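Putative LacI-family transcriptional regulator (Bacteroides fragilis, PDB 3GBV) is a putative transcription regulator of the LacI family, whose periplasmic-binding-protein-like domain probably binds a small effector and so modulates DNA binding. Local coordinates at residues A[187-190]-A[191-195]. Sequence-based numbering, arbitrary orientation.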
loop_
_atom_site.group_PDB
_atom_site.type_symbol
_atom_site.label_atom_id
_atom_site.label_comp_id
_atom_site.label_asym_id
_atom_site.label_seq_id
_atom_site.Cartn_x
_atom_site.Cartn_y
_atom_site.Cartn_z
ATOM N N ASP A 187 -26.182 -13.553 -13.885
ATOM C CA ASP A 187 -25.742 -12.674 -12.821
ATOM C C ASP A 187 -26.628 -11.460 -12.626
ATOM O O ASP A 187 -27.045 -11.169 -11.507
ATOM C CB ASP A 187 -24.295 -12.237 -13.065
ATOM C CG ASP A 187 -23.306 -13.350 -12.799
ATOM O OD1 ASP A 187 -22.093 -13.141 -13.000
ATOM O OD2 ASP A 187 -23.748 -14.440 -12.385
ATOM N N SER A 188 -26.931 -10.756 -13.709
ATOM C CA SER A 188 -27.767 -9.569 -13.599
ATOM C C SER A 188 -29.174 -9.875 -13.085
ATOM O O SER A 188 -29.781 -9.052 -12.393
ATOM C CB SER A 188 -27.840 -8.842 -14.946
ATOM O OG SER A 188 -28.442 -9.650 -15.938
ATOM N N ARG A 189 -29.701 -11.053 -13.408
ATOM C CA ARG A 189 -31.041 -11.401 -12.937
ATOM C C ARG A 189 -31.007 -11.663 -11.426
ATOM O O ARG A 189 -31.947 -11.319 -10.709
ATOM C CB ARG A 189 -31.588 -12.618 -13.693
ATOM C CG ARG A 189 -33.117 -12.686 -13.696
ATOM C CD ARG A 189 -33.645 -13.720 -14.688
ATOM N NE ARG A 189 -33.425 -15.090 -14.232
ATOM C CZ ARG A 189 -33.615 -16.173 -14.983
ATOM N NH1 ARG A 189 -34.027 -16.049 -16.240
ATOM N NH2 ARG A 189 -33.395 -17.381 -14.475
HETATM N N MSE A 190 -29.925 -12.265 -10.939
HETATM C CA MSE A 190 -29.789 -12.505 -9.499
HETATM C C MSE A 190 -29.803 -11.148 -8.790
HETATM O O MSE A 190 -30.473 -10.973 -7.774
HETATM C CB MSE A 190 -28.457 -13.195 -9.177
HETATM C CG MSE A 190 -28.281 -14.614 -9.740
HETATM SE SE MSE A 190 -29.283 -15.978 -8.691
HETATM C CE MSE A 190 -28.929 -15.404 -6.832
ATOM N N LEU A 191 -29.047 -10.194 -9.331
ATOM C CA LEU A 191 -28.968 -8.862 -8.741
ATOM C C LEU A 191 -30.320 -8.147 -8.729
ATOM O O LEU A 191 -30.695 -7.554 -7.719
ATOM C CB LEU A 191 -27.929 -7.997 -9.470
ATOM C CG LEU A 191 -26.423 -8.105 -9.160
ATOM C CD1 LEU A 191 -26.203 -8.083 -7.655
ATOM C CD2 LEU A 191 -25.845 -9.359 -9.748
ATOM N N ASP A 192 -31.054 -8.203 -9.839
ATOM C CA ASP A 192 -32.365 -7.549 -9.897
ATOM C C ASP A 192 -33.268 -8.035 -8.771
ATOM O O ASP A 192 -33.871 -7.232 -8.062
ATOM C CB ASP A 192 -33.065 -7.799 -11.237
ATOM C CG ASP A 192 -32.386 -7.094 -12.396
ATOM O OD1 ASP A 192 -31.907 -5.957 -12.205
ATOM O OD2 ASP A 192 -32.344 -7.671 -13.504
ATOM N N ASP A 193 -33.365 -9.350 -8.605
ATOM C CA ASP A 193 -34.207 -9.895 -7.551
ATOM C C ASP A 193 -33.726 -9.438 -6.180
ATOM O O ASP A 193 -34.525 -9.006 -5.355
ATOM C CB ASP A 193 -34.242 -11.431 -7.617
ATOM C CG ASP A 193 -34.986 -11.951 -8.851
ATOM O OD1 ASP A 193 -36.071 -11.413 -9.163
ATOM O OD2 ASP A 193 -34.499 -12.900 -9.505
ATOM N N PHE A 194 -32.417 -9.510 -5.944
ATOM C CA PHE A 194 -31.859 -9.101 -4.657
ATOM C C PHE A 194 -32.164 -7.649 -4.316
ATOM O O PHE A 194 -32.684 -7.354 -3.242
ATOM C CB PHE A 194 -30.336 -9.307 -4.630
ATOM C CG PHE A 194 -29.679 -8.761 -3.388
ATOM C CD1 PHE A 194 -29.734 -9.466 -2.192
ATOM C CD2 PHE A 194 -29.067 -7.508 -3.400
ATOM C CE1 PHE A 194 -29.194 -8.930 -1.021
ATOM C CE2 PHE A 194 -28.525 -6.962 -2.235
ATOM C CZ PHE A 194 -28.589 -7.673 -1.043
ATOM N N PHE A 195 -31.835 -6.740 -5.224
ATOM C CA PHE A 195 -32.070 -5.327 -4.969
ATOM C C PHE A 195 -33.553 -5.000 -4.917
ATOM O O PHE A 195 -33.954 -3.987 -4.339
ATOM C CB PHE A 195 -31.362 -4.481 -6.023
ATOM C CG PHE A 195 -29.888 -4.342 -5.783
ATOM C CD1 PHE A 195 -28.970 -4.692 -6.766
ATOM C CD2 PHE A 195 -29.416 -3.861 -4.564
ATOM C CE1 PHE A 195 -27.599 -4.568 -6.537
ATOM C CE2 PHE A 195 -28.046 -3.733 -4.325
ATOM C CZ PHE A 195 -27.138 -4.086 -5.316
#
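D187 accepts the backbone N-H of L191 at its own carbonyl O, opening a ladder of i to i+4 bonds, although the exact place of that oxygen is uncertain. One step on, S188 O takes the N-H of D192 at 3.0 Å. The D192 carboxylate turns back toward the same oxygen because its CG lies beside the backbone N (chi1 -69°), and OD2 comes to 3.1 Å from S188 O. These are two acceptors, so the approach itself should not be favourable. R189 repeats the pattern: its O receives D193 N at 3.2 Å, while D193 OD2 lies 3.2 Å from that same R189 O. The R189 chain runs outward and leaves NE 5.3 Å from D193 OD2, too far for a salt bridge. All three carboxylates have partners beyond this turn: D187 OD1 forms a salt bridge with K143 and D193 OD1 one with R196, while D192 OD2 forms a salt bridge with R221, which may ease its approach to S188 O, and D192 OD1 is hydrogen-bonded to Y217. At M190, a selenomethionine, the carbonyl O accepts F194 N at 3.0 Å, and F194 CB rests 3.6 Å from that oxygen. The M190 chain, bent at chi2 and chi3, packs on L177 and L179 of strand 173-180; L191 also meets L177, together with F141 and I214, and F194 reaches V139. Residues 187-195 make up most of the amphipathic alpha-helix 187-197, packed on the parallel strands of one alpha/beta lobe of a periplasmic-binding-protein fold.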